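Local coordinates for glutamine amidotransferase domain-containing protein (Streptococcus mutans, PDB 3L7N) that probably uses a glutamine amidotransferase domain of class 1 to release ammonia from glutamine for transfer to an acceptor substrate, at residues A72-I77 against G98-A103; H4-E9 against E37-D42; D44-L49 against Q78-S83; G15-W20 against V88-G93. All coordinates share one frame; numbering follows the deposited sequence.

Contact 1 of 4, residues A72-I77 against G98-A103; sequences AEVKLI and GVAYGA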
loop_
_atom_site.group_PDB
_atom_site.type_symbol
_atom_site.label_atom_id
_atom_site.label_comp_id
_atom_site.label_asym_id
_atom_site.label_seq_id
_atom_site.Cartn_x
_atom_site.Cartn_y
_atom_site.Cartn_z
ATOM N N ALA A 72 11.498 13.935 1.098
ATOM C CA ALA A 72 12.597 13.034 0.820
ATOM C C ALA A 72 12.086 11.723 0.296
ATOM O O ALA A 72 12.672 11.167 -0.618
ATOM C CB ALA A 72 13.403 12.830 2.018
ATOM N N GLU A 73 10.950 11.233 0.837
ATOM C CA GLU A 73 10.364 10.008 0.299
ATOM C C GLU A 73 9.874 10.162 -1.128
ATOM O O GLU A 73 10.175 9.262 -2.025
ATOM C CB GLU A 73 9.310 9.437 1.200
ATOM C CG GLU A 73 9.791 9.388 2.587
ATOM C CD GLU A 73 9.026 8.402 3.521
ATOM O OE1 GLU A 73 8.307 7.471 3.026
ATOM O OE2 GLU A 73 9.174 8.585 4.772
ATOM N N VAL A 74 9.218 11.314 -1.410
ATOM C CA VAL A 74 8.831 11.662 -2.809
ATOM C C VAL A 74 10.067 11.695 -3.766
ATOM O O VAL A 74 10.080 11.014 -4.819
ATOM C CB VAL A 74 8.057 12.975 -2.903
ATOM C CG1 VAL A 74 7.850 13.349 -4.365
ATOM C CG2 VAL A 74 6.701 12.876 -2.158
ATOM N N LYS A 75 11.115 12.372 -3.379
ATOM C CA LYS A 75 12.285 12.382 -4.240
ATOM C C LYS A 75 12.855 11.013 -4.413
ATOM O O LYS A 75 13.348 10.663 -5.495
ATOM C CB LYS A 75 13.352 13.331 -3.730
ATOM C CG LYS A 75 12.886 14.740 -3.565
ATOM C CD LYS A 75 14.014 15.751 -4.005
ATOM C CE LYS A 75 13.631 17.227 -3.588
ATOM N NZ LYS A 75 14.823 17.906 -2.994
ATOM N N LEU A 76 12.839 10.215 -3.353
ATOM C CA LEU A 76 13.434 8.862 -3.461
ATOM C C LEU A 76 12.611 8.032 -4.497
ATOM O O LEU A 76 13.198 7.367 -5.406
ATOM C CB LEU A 76 13.513 8.173 -2.089
ATOM C CG LEU A 76 13.753 6.702 -2.131
ATOM C CD1 LEU A 76 15.170 6.386 -2.373
ATOM C CD2 LEU A 76 13.309 6.086 -0.870
ATOM N N ILE A 77 11.251 8.150 -4.439
ATOM C CA ILE A 77 10.400 7.511 -5.485
ATOM C C ILE A 77 10.784 8.009 -6.929
ATOM O O ILE A 77 11.000 7.212 -7.837
ATOM C CB ILE A 77 8.948 7.710 -5.249
ATOM C CG1 ILE A 77 8.462 6.859 -4.105
ATOM C CG2 ILE A 77 8.170 7.307 -6.467
ATOM C CD1 ILE A 77 7.393 7.512 -3.346
ATOM N N GLY A 98 1.630 8.873 -5.938
ATOM C CA GLY A 98 0.838 9.808 -6.654
ATOM C C GLY A 98 1.539 11.162 -6.763
ATOM O O GLY A 98 1.694 11.735 -7.905
ATOM N N VAL A 99 1.979 11.685 -5.598
ATOM C CA VAL A 99 2.639 12.956 -5.542
ATOM C C VAL A 99 3.859 12.894 -6.369
ATOM O O VAL A 99 4.116 13.776 -7.110
ATOM C CB VAL A 99 2.988 13.355 -4.106
ATOM C CG1 VAL A 99 3.737 14.642 -4.078
ATOM C CG2 VAL A 99 1.758 13.486 -3.309
ATOM N N ALA A 100 4.603 11.798 -6.283
ATOM C CA ALA A 100 5.882 11.726 -6.992
ATOM C C ALA A 100 5.666 11.887 -8.487
ATOM O O ALA A 100 6.496 12.425 -9.171
ATOM C CB ALA A 100 6.580 10.453 -6.702
ATOM N N TYR A 101 4.514 11.408 -8.960
ATOM C CA TYR A 101 4.162 11.348 -10.410
ATOM C C TYR A 101 3.278 12.536 -10.867
ATOM O O TYR A 101 2.757 12.515 -11.994
ATOM C CB TYR A 101 3.432 10.058 -10.713
ATOM C CG TYR A 101 4.362 8.904 -10.951
ATOM C CD1 TYR A 101 4.988 8.749 -12.172
ATOM C CD2 TYR A 101 4.671 7.970 -9.919
ATOM C CE1 TYR A 101 5.862 7.657 -12.433
ATOM C CE2 TYR A 101 5.520 6.880 -10.172
ATOM C CZ TYR A 101 6.118 6.749 -11.452
ATOM O OH TYR A 101 6.968 5.736 -11.734
ATOM N N GLY A 102 3.095 13.549 -9.979
ATOM C CA GLY A 102 2.600 14.808 -10.359
ATOM C C GLY A 102 1.217 15.108 -9.858
ATOM O O GLY A 102 0.717 16.163 -10.096
ATOM N N ALA A 103 0.591 14.220 -9.120
ATOM C CA ALA A 103 -0.753 14.483 -8.625
ATOM C C ALA A 103 -0.870 14.473 -7.130
ATOM O O ALA A 103 -0.478 13.552 -6.509
ATOM C CB ALA A 103 -1.659 13.497 -9.160
#
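Val-99 meets Val-74 where the end of helix 92-100 packs on helix 70-82, two neighbouring helices of the alpha/beta glutaminase fold of class 1 amidotransferases. The two valines cross at about a right angle, methyl to methyl, with Val-99 CG1 3.9 Å from Val-74 CG2. One residue on, Ala-100 is the hub. Its small side chain lets the chains approach closely, the CA atoms of Val-74 and Ala-100 being 5.1 Å apart. Val-74 turns CG1 anti to its own backbone N (chi1 173°), which carries this methyl to within 3.7 Å of Ala-100 CA. From the next turn of helix 70-82, Ile-77 brings its CG2 branch to 3.5 Å from Ala-100 CB, so the alanine methyl is met by two branched residues. Leu-96, a turn earlier on helix 92-100, continues the apolar seam against Val-74 and Ile-77. Tyr-101 then leaves helical geometry; its ring meets that of Phe-169, and its carbonyl accepts a hydrogen bond from Lys-152 NZ. Gly-102, with phi 110°, is the C-prime residue of a Schellman motif: its N-H hydrogen-bonds to Val-99 O at 3.1 Å, and Ala-103 N closes back on Gly-98 O at 3.0 Å.

Contact 2 of 4, residues H4-E9 against E37-D42; sequences HFILHE and EKLPKD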
loop_
_atom_site.group_PDB
_atom_site.type_symbol
_atom_site.label_atom_id
_atom_site.label_comp_id
_atom_site.label_asym_id
_atom_site.label_seq_id
_atom_site.Cartn_x
_atom_site.Cartn_y
_atom_site.Cartn_z
ATOM N N HIS A 4 14.098 -3.258 -1.163
ATOM C CA HIS A 4 14.217 -2.340 -0.012
ATOM C C HIS A 4 12.862 -1.793 0.454
ATOM O O HIS A 4 12.134 -1.180 -0.343
ATOM C CB HIS A 4 15.206 -1.175 -0.328
ATOM C CG HIS A 4 15.547 -0.346 0.869
ATOM N ND1 HIS A 4 14.773 0.729 1.271
ATOM C CD2 HIS A 4 16.498 -0.511 1.840
ATOM C CE1 HIS A 4 15.263 1.227 2.413
ATOM N NE2 HIS A 4 16.306 0.498 2.775
ATOM N N PHE A 5 12.539 -1.982 1.749
ATOM C CA PHE A 5 11.264 -1.512 2.338
ATOM C C PHE A 5 11.408 -0.200 3.033
ATOM O O PHE A 5 12.395 0.028 3.786
ATOM C CB PHE A 5 10.787 -2.476 3.372
ATOM C CG PHE A 5 10.201 -3.736 2.818
ATOM C CD1 PHE A 5 8.809 -3.851 2.605
ATOM C CD2 PHE A 5 11.006 -4.813 2.521
ATOM C CE1 PHE A 5 8.263 -5.000 2.057
ATOM C CE2 PHE A 5 10.453 -5.973 1.956
ATOM C CZ PHE A 5 9.058 -6.061 1.751
ATOM N N ILE A 6 10.413 0.660 2.883
ATOM C CA ILE A 6 10.349 1.877 3.683
ATOM C C ILE A 6 9.170 1.753 4.634
ATOM O O ILE A 6 8.053 1.481 4.201
ATOM C CB ILE A 6 10.147 3.165 2.778
ATOM C CG1 ILE A 6 11.165 3.230 1.676
ATOM C CG2 ILE A 6 10.134 4.412 3.610
ATOM C CD1 ILE A 6 12.438 3.592 2.126
ATOM N N LEU A 7 9.406 1.853 5.931
ATOM C CA LEU A 7 8.353 1.566 6.895
ATOM C C LEU A 7 8.135 2.775 7.805
ATOM O O LEU A 7 9.075 3.471 8.127
ATOM C CB LEU A 7 8.704 0.351 7.689
ATOM C CG LEU A 7 9.049 -0.956 6.979
ATOM C CD1 LEU A 7 9.318 -1.949 8.009
ATOM C CD2 LEU A 7 7.961 -1.421 6.102
ATOM N N HIS A 8 6.889 3.070 8.132
ATOM C CA HIS A 8 6.556 4.365 8.686
ATOM C C HIS A 8 5.924 4.216 10.068
ATOM O O HIS A 8 5.584 5.207 10.704
ATOM C CB HIS A 8 5.534 5.116 7.787
ATOM C CG HIS A 8 5.970 5.310 6.364
ATOM N ND1 HIS A 8 5.397 4.607 5.316
ATOM C CD2 HIS A 8 6.747 6.267 5.792
ATOM C CE1 HIS A 8 5.901 5.043 4.171
ATOM N NE2 HIS A 8 6.722 6.049 4.430
ATOM N N GLU A 9 5.618 2.985 10.447
ATOM C CA GLU A 9 5.244 2.653 11.826
ATOM C C GLU A 9 5.152 1.139 12.072
ATOM O O GLU A 9 5.137 0.305 11.077
ATOM C CB GLU A 9 3.998 3.375 12.268
ATOM C CG GLU A 9 4.292 4.576 13.151
ATOM C CD GLU A 9 4.703 4.174 14.576
ATOM O OE1 GLU A 9 5.445 3.138 14.759
ATOM O OE2 GLU A 9 4.231 4.830 15.522
ATOM N N GLU A 37 15.557 6.335 11.366
ATOM C CA GLU A 37 16.519 5.782 10.397
ATOM C C GLU A 37 16.576 6.584 9.140
ATOM O O GLU A 37 15.608 7.127 8.716
ATOM C CB GLU A 37 16.210 4.339 10.100
ATOM C CG GLU A 37 16.571 3.437 11.218
ATOM C CD GLU A 37 16.178 2.021 10.975
ATOM O OE1 GLU A 37 15.955 1.624 9.822
ATOM O OE2 GLU A 37 16.117 1.272 11.934
ATOM N N LYS A 38 17.761 6.717 8.576
ATOM C CA LYS A 38 17.965 7.620 7.361
ATOM C C LYS A 38 17.581 6.894 6.058
ATOM O O LYS A 38 18.000 5.751 5.829
ATOM C CB LYS A 38 19.418 8.059 7.293
ATOM C CG LYS A 38 19.696 9.413 7.773
ATOM C CD LYS A 38 18.714 9.926 8.783
ATOM C CE LYS A 38 18.729 11.500 8.656
ATOM N NZ LYS A 38 17.792 12.244 9.522
ATOM N N LEU A 39 16.766 7.554 5.226
ATOM C CA LEU A 39 16.404 7.027 3.883
ATOM C C LEU A 39 17.669 6.741 3.063
ATOM O O LEU A 39 18.634 7.468 3.157
ATOM C CB LEU A 39 15.573 8.048 3.137
ATOM C CG LEU A 39 14.049 7.945 2.887
ATOM C CD1 LEU A 39 13.314 6.862 3.664
ATOM C CD2 LEU A 39 13.403 9.299 3.088
ATOM N N PRO A 40 17.633 5.704 2.208
ATOM C CA PRO A 40 18.761 5.496 1.323
ATOM C C PRO A 40 19.050 6.752 0.531
ATOM O O PRO A 40 18.116 7.396 0.044
ATOM C CB PRO A 40 18.269 4.391 0.366
ATOM C CG PRO A 40 17.007 3.905 0.889
ATOM C CD PRO A 40 16.646 4.613 2.126
ATOM N N LYS A 41 20.329 7.081 0.332
ATOM C CA LYS A 41 20.643 8.176 -0.589
ATOM C C LYS A 41 20.757 7.754 -2.091
ATOM O O LYS A 41 20.425 8.551 -2.996
ATOM C CB LYS A 41 21.843 8.990 -0.114
ATOM C CG LYS A 41 21.428 10.173 0.929
ATOM C CD LYS A 41 21.911 9.842 2.406
ATOM C CE LYS A 41 23.483 9.474 2.414
ATOM N NZ LYS A 41 23.954 8.816 3.702
ATOM N N ASP A 42 21.097 6.456 -2.319
ATOM C CA ASP A 42 21.327 5.855 -3.711
ATOM C C ASP A 42 20.266 4.873 -4.078
ATOM O O ASP A 42 20.091 3.822 -3.351
ATOM C CB ASP A 42 22.681 5.065 -3.752
ATOM C CG ASP A 42 23.830 5.912 -3.398
ATOM O OD1 ASP A 42 23.781 7.115 -3.750
ATOM O OD2 ASP A 42 24.767 5.431 -2.700
#
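The imidazole of His-4 has the Pro-40 ring against one face, with CG in a CH-pi contact 3.9 Å from the ring centroid and 28° off the normal. His-4 reaches this place with CG opposite the backbone N and beside the carbonyl carbon (chi1 -170°), and the two side chains approach from opposite directions. The imidazole is also met at its edge, in plane, by Ile-6 CD1 from two residues along the same strand. That methyl is shared with the loop: it lies 3.7 Å from Leu-39 CD1 and, more loosely, 4.3 Å from Pro-40 CD. Ile-6 and Leu-39 cross at about a right angle, and the CG2 branch of Ile-6 adds a second approach to Leu-39 CD1 at 4.0 Å. Thr-31 of strand 27-32 touches Leu-39 and Pro-40, while Ala-72 and Glu-73 of helix 70-82 pack on Leu-39, which is therefore wedged between helix and sheet. Both segments keep their distance in the backbone, Ile-6 and Leu-39 CA atoms being 8.0 Å apart. The arrangement belongs to a crossover between parallel strands of an alpha/beta sheet: the connection from strand 27-32 to strand 48-51 passes strand 2-7, here covering it with coil.

Contact 3 of 4, residues D44-L49 against Q78-S83; sequences DDFDML and QKAAKS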
loop_
_atom_site.group_PDB
_atom_site.type_symbol
_atom_site.label_atom_id
_atom_site.label_comp_id
_atom_site.label_asym_id
_atom_site.label_seq_id
_atom_site.Cartn_x
_atom_site.Cartn_y
_atom_site.Cartn_z
ATOM N N ASP A 44 21.039 2.737 -5.883
ATOM C CA ASP A 44 21.949 1.673 -6.431
ATOM C C ASP A 44 21.994 0.437 -5.584
ATOM O O ASP A 44 22.505 -0.643 -6.031
ATOM C CB ASP A 44 23.380 2.224 -6.605
ATOM C CG ASP A 44 23.433 3.455 -7.587
ATOM O OD1 ASP A 44 22.943 3.293 -8.809
ATOM O OD2 ASP A 44 23.898 4.592 -7.114
ATOM N N ASP A 45 21.513 0.569 -4.354
ATOM C CA ASP A 45 21.516 -0.553 -3.418
ATOM C C ASP A 45 20.297 -1.466 -3.489
ATOM O O ASP A 45 20.210 -2.436 -2.737
ATOM C CB ASP A 45 21.753 -0.078 -1.976
ATOM C CG ASP A 45 23.103 0.689 -1.818
ATOM O OD1 ASP A 45 24.169 0.148 -2.263
ATOM O OD2 ASP A 45 23.068 1.872 -1.332
ATOM N N PHE A 46 19.377 -1.189 -4.403
ATOM C CA PHE A 46 18.220 -2.012 -4.522
ATOM C C PHE A 46 17.670 -2.132 -5.980
ATOM O O PHE A 46 18.071 -1.395 -6.873
ATOM C CB PHE A 46 17.123 -1.575 -3.506
ATOM C CG PHE A 46 16.610 -0.179 -3.727
ATOM C CD1 PHE A 46 15.688 0.090 -4.779
ATOM C CD2 PHE A 46 17.009 0.858 -2.907
ATOM C CE1 PHE A 46 15.220 1.338 -5.008
ATOM C CE2 PHE A 46 16.535 2.169 -3.122
ATOM C CZ PHE A 46 15.642 2.407 -4.191
ATOM N N ASP A 47 16.818 -3.141 -6.182
ATOM C CA ASP A 47 16.222 -3.451 -7.452
ATOM C C ASP A 47 14.735 -3.117 -7.383
ATOM O O ASP A 47 14.116 -2.850 -8.398
ATOM C CB ASP A 47 16.356 -4.944 -7.734
ATOM C CG ASP A 47 17.809 -5.388 -7.928
ATOM O OD1 ASP A 47 18.533 -4.797 -8.804
ATOM O OD2 ASP A 47 18.215 -6.392 -7.274
ATOM N N MET A 48 14.147 -3.238 -6.198
ATOM C CA MET A 48 12.761 -2.962 -6.039
ATOM C C MET A 48 12.537 -2.239 -4.708
ATOM O O MET A 48 13.234 -2.502 -3.752
ATOM C CB MET A 48 11.986 -4.262 -6.075
ATOM C CG MET A 48 10.565 -4.188 -5.622
ATOM S SD MET A 48 9.757 -5.813 -5.763
ATOM C CE MET A 48 8.052 -5.419 -5.392
ATOM N N LEU A 49 11.562 -1.322 -4.668
ATOM C CA LEU A 49 11.342 -0.446 -3.531
ATOM C C LEU A 49 9.864 -0.621 -3.172
ATOM O O LEU A 49 8.999 -0.468 -4.028
ATOM C CB LEU A 49 11.593 1.002 -3.954
ATOM C CG LEU A 49 11.372 2.097 -2.948
ATOM C CD1 LEU A 49 12.292 1.936 -1.730
ATOM C CD2 LEU A 49 11.582 3.468 -3.605
ATOM N N GLN A 78 10.913 9.305 -7.101
ATOM C CA GLN A 78 11.218 9.819 -8.383
ATOM C C GLN A 78 12.542 9.328 -8.906
ATOM O O GLN A 78 12.641 8.976 -10.123
ATOM C CB GLN A 78 11.201 11.298 -8.353
ATOM C CG GLN A 78 9.916 11.849 -8.123
ATOM C CD GLN A 78 9.999 13.234 -7.802
ATOM O OE1 GLN A 78 9.033 13.934 -7.849
ATOM N NE2 GLN A 78 11.181 13.684 -7.472
ATOM N N LYS A 79 13.605 9.336 -8.027
ATOM C CA LYS A 79 14.929 8.757 -8.418
ATOM C C LYS A 79 14.745 7.343 -8.802
ATOM O O LYS A 79 15.266 6.892 -9.816
ATOM C CB LYS A 79 15.974 8.872 -7.290
ATOM C CG LYS A 79 16.284 10.404 -6.829
ATOM C CD LYS A 79 17.641 10.534 -5.971
ATOM C CE LYS A 79 18.991 10.135 -6.839
ATOM N NZ LYS A 79 20.103 9.396 -5.988
ATOM N N ALA A 80 13.955 6.621 -8.040
ATOM C CA ALA A 80 13.819 5.223 -8.304
ATOM C C ALA A 80 13.144 4.998 -9.707
ATOM O O ALA A 80 13.691 4.313 -10.567
ATOM C CB ALA A 80 13.018 4.516 -7.145
ATOM N N ALA A 81 11.987 5.646 -9.911
ATOM C CA ALA A 81 11.246 5.612 -11.216
ATOM C C ALA A 81 12.156 5.978 -12.390
ATOM O O ALA A 81 12.140 5.315 -13.436
ATOM C CB ALA A 81 10.039 6.561 -11.169
ATOM N N LYS A 82 12.959 7.029 -12.199
ATOM C CA LYS A 82 13.745 7.512 -13.222
ATOM C C LYS A 82 14.812 6.541 -13.582
ATOM O O LYS A 82 15.283 6.577 -14.676
ATOM C CB LYS A 82 14.314 8.892 -12.900
ATOM C CG LYS A 82 15.145 9.496 -14.043
ATOM C CD LYS A 82 15.737 10.943 -13.681
ATOM C CE LYS A 82 17.207 10.859 -12.999
ATOM N NZ LYS A 82 17.139 11.101 -11.463
ATOM N N SER A 83 15.124 5.576 -12.710
ATOM C CA SER A 83 16.049 4.464 -13.129
ATOM C C SER A 83 15.336 3.174 -13.496
ATOM O O SER A 83 15.957 2.143 -13.638
ATOM C CB SER A 83 17.092 4.168 -12.077
ATOM O OG SER A 83 17.928 5.271 -11.875
#
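Ala-80 O accepts the backbone N-H of Ser-83 at 2.9 Å as helix 70-82 comes to its end, while the methyl of the same alanine faces strand 48-51 and the residues just before it. A longer, weak bond from Ser-83 N to Lys-79 O accompanies it in this last turn. Two hydrophobic groups converge on Ala-80 CB. Leu-49, its side chain extended from the strand toward the helix, brings CD2 to 4.0 Å from the methyl. Phe-46 approaches more loosely, its CE1 4.4 Å away, so that the methyl lies at the ring's edge and near its plane. The other branch of Leu-49 is used within its own segment: CD1 stands 4.2 Å above one face of the Phe-46 ring, offset toward the rim. This is helix-on-sheet packing inside a beta-alpha-beta unit formed by strand 48-51, helix 70-82 and strand 86-90; Ala-80 also touches Ile-87 of the last strand. Polar groups are gripped around the seam, Asp-47 by a salt bridge to Arg-2 and Phe-46 O by Lys-85 NZ. Across the seam itself the chemistry is wholly apolar, implying that burial of apolar surface, not directional bonding, holds these two segments together here.

Contact 4 of 4, residues G15-W20 against V88-G93; sequences GAYLAW and VGVCLG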
loop_
_atom_site.group_PDB
_atom_site.type_symbol
_atom_site.label_atom_id
_atom_site.label_comp_id
_atom_site.label_asym_id
_atom_site.label_seq_id
_atom_site.Cartn_x
_atom_site.Cartn_y
_atom_site.Cartn_z
ATOM N N GLY A 15 3.923 -7.113 6.328
ATOM C CA GLY A 15 3.308 -8.491 6.286
ATOM C C GLY A 15 3.656 -9.412 5.090
ATOM O O GLY A 15 4.810 -9.774 4.868
ATOM N N ALA A 16 2.664 -9.775 4.316
ATOM C CA ALA A 16 2.893 -10.726 3.249
ATOM C C ALA A 16 3.877 -10.275 2.188
ATOM O O ALA A 16 4.365 -11.103 1.455
ATOM C CB ALA A 16 1.610 -11.133 2.618
ATOM N N TYR A 17 4.131 -8.932 2.056
ATOM C CA TYR A 17 5.170 -8.466 1.087
ATOM C C TYR A 17 6.521 -8.999 1.537
ATOM O O TYR A 17 7.316 -9.537 0.718
ATOM C CB TYR A 17 5.219 -6.966 0.993
ATOM C CG TYR A 17 4.052 -6.334 0.274
ATOM C CD1 TYR A 17 4.040 -6.225 -1.136
ATOM C CD2 TYR A 17 2.957 -5.792 0.999
ATOM C CE1 TYR A 17 2.987 -5.582 -1.816
ATOM C CE2 TYR A 17 1.848 -5.219 0.324
ATOM C CZ TYR A 17 1.891 -5.107 -1.099
ATOM O OH TYR A 17 0.848 -4.546 -1.770
ATOM N N LEU A 18 6.767 -8.941 2.871
ATOM C CA LEU A 18 8.008 -9.430 3.432
ATOM C C LEU A 18 8.066 -10.917 3.299
ATOM O O LEU A 18 9.085 -11.452 2.837
ATOM C CB LEU A 18 8.151 -9.027 4.886
ATOM C CG LEU A 18 9.504 -9.367 5.541
ATOM C CD1 LEU A 18 10.673 -9.047 4.605
ATOM C CD2 LEU A 18 9.690 -8.644 6.938
ATOM N N ALA A 19 6.961 -11.614 3.668
ATOM C CA ALA A 19 6.913 -13.093 3.567
ATOM C C ALA A 19 7.201 -13.587 2.153
ATOM O O ALA A 19 8.038 -14.491 1.936
ATOM C CB ALA A 19 5.658 -13.554 3.989
ATOM N N TRP A 20 6.540 -12.982 1.188
ATOM C CA TRP A 20 6.830 -13.227 -0.206
ATOM C C TRP A 20 8.264 -13.061 -0.476
ATOM O O TRP A 20 8.904 -13.939 -1.049
ATOM C CB TRP A 20 6.007 -12.280 -1.120
ATOM C CG TRP A 20 6.345 -12.464 -2.568
ATOM C CD1 TRP A 20 5.928 -13.493 -3.400
ATOM C CD2 TRP A 20 7.266 -11.680 -3.331
ATOM N NE1 TRP A 20 6.528 -13.367 -4.643
ATOM C CE2 TRP A 20 7.358 -12.273 -4.629
ATOM C CE3 TRP A 20 7.991 -10.501 -3.070
ATOM C CZ2 TRP A 20 8.150 -11.709 -5.675
ATOM C CZ3 TRP A 20 8.831 -9.954 -4.124
ATOM C CH2 TRP A 20 8.888 -10.564 -5.386
ATOM N N VAL A 88 6.602 -0.457 -5.547
ATOM C CA VAL A 88 5.192 -0.696 -5.119
ATOM C C VAL A 88 4.913 0.176 -3.868
ATOM O O VAL A 88 5.767 0.231 -2.979
ATOM C CB VAL A 88 4.960 -2.146 -4.756
ATOM C CG1 VAL A 88 3.534 -2.340 -4.017
ATOM C CG2 VAL A 88 5.133 -3.036 -5.971
ATOM N N GLY A 89 3.743 0.894 -3.821
ATOM C CA GLY A 89 3.401 1.807 -2.681
ATOM C C GLY A 89 2.076 1.395 -2.144
ATOM O O GLY A 89 1.193 1.152 -2.904
ATOM N N VAL A 90 1.951 1.262 -0.813
ATOM C CA VAL A 90 0.693 0.777 -0.164
ATOM C C VAL A 90 0.120 1.873 0.776
ATOM O O VAL A 90 0.859 2.486 1.484
ATOM C CB VAL A 90 1.001 -0.436 0.656
ATOM C CG1 VAL A 90 -0.201 -0.942 1.358
ATOM C CG2 VAL A 90 1.597 -1.485 -0.192
ATOM N N CYS A 91 -1.168 2.118 0.715
ATOM C CA CYS A 91 -1.801 3.203 1.430
ATOM C C CYS A 91 -0.943 4.448 1.418
ATOM O O CYS A 91 -0.745 4.986 0.384
ATOM C CB CYS A 91 -2.401 2.743 2.780
ATOM S SG CYS A 91 -2.169 3.649 4.265
ATOM N N LEU A 92 -0.401 4.905 2.520
ATOM C CA LEU A 92 0.438 6.127 2.432
ATOM C C LEU A 92 1.521 5.990 1.345
ATOM O O LEU A 92 1.709 6.879 0.551
ATOM C CB LEU A 92 1.034 6.519 3.777
ATOM C CG LEU A 92 2.217 7.484 3.712
ATOM C CD1 LEU A 92 1.805 8.828 3.225
ATOM C CD2 LEU A 92 2.892 7.598 5.058
ATOM N N GLY A 93 2.117 4.836 1.239
ATOM C CA GLY A 93 3.041 4.593 0.153
ATOM C C GLY A 93 2.440 4.854 -1.254
ATOM O O GLY A 93 3.138 5.338 -2.149
#
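Helix 15-23 runs beside the end of strand 86-90 at helix-on-sheet spacing, the CA atoms of Tyr-17 and Val-88 being 9.9 Å apart, and the second segment goes on from strand through a sharp turn into helix 92-100. That turn has the Gly-X-Cys-X-Gly pattern of a nucleophile elbow, as in class 1 glutamine amidotransferases, and Cys-91 is consistent with the nucleophile. Its backbone takes the unusual phi of 39° and psi of -113°, and it occupies the N-cap position. Gly-89 and Gly-93 flank Cys-91 in the pattern, and glycines at these two places are usual in such elbows. Because Val-88 and Val-90 are two apart on the strand, both point toward the helix.

A single side chain, Tyr-17, spans the gap. Its CG lies beside the backbone N and anti to the carbonyl carbon (chi1 -72°), sending the ring out to the sheet, where it runs obliquely to both valines. CE1 is 4.0 Å from Val-88 CG1, while CE2 comes to 3.8 Å from Val-90 CG2. Phe-5 of strand 2-7, Leu-225 of helix 219-233 and the loop residue Met-52 also pack around the tyrosine, in the layer between helix and sheet. The far end of the phenol rests on the same valine branch, with CZ at 3.7 Å and OH at 3.5 Å from Val-90 CG2.

How the contacts relate
The four contacts share one alpha/beta core. Strands 2-7, 48-51 and 86-90 are successive neighbours in the sheet, so contacts 2 and 3, and likewise contacts 3 and 4, are joined by the backbone hydrogen bonds His-4 N to Met-48 O and Val-88 N to Leu-49 O, each 2.8 Å. Helix 70-82 serves both contact 1 and contact 3, whose centres lie about 12 Å apart. A probable hydrogen bond between Glu-73 OE1 and His-8 NE2 (2.6 Å) links contacts 1 and 2. Contact 4 alone holds the probable nucleophile elbow; its centre lies about 17 Å from that of contact 1, yet helix 92-100, which starts at the elbow, ends in contact 1.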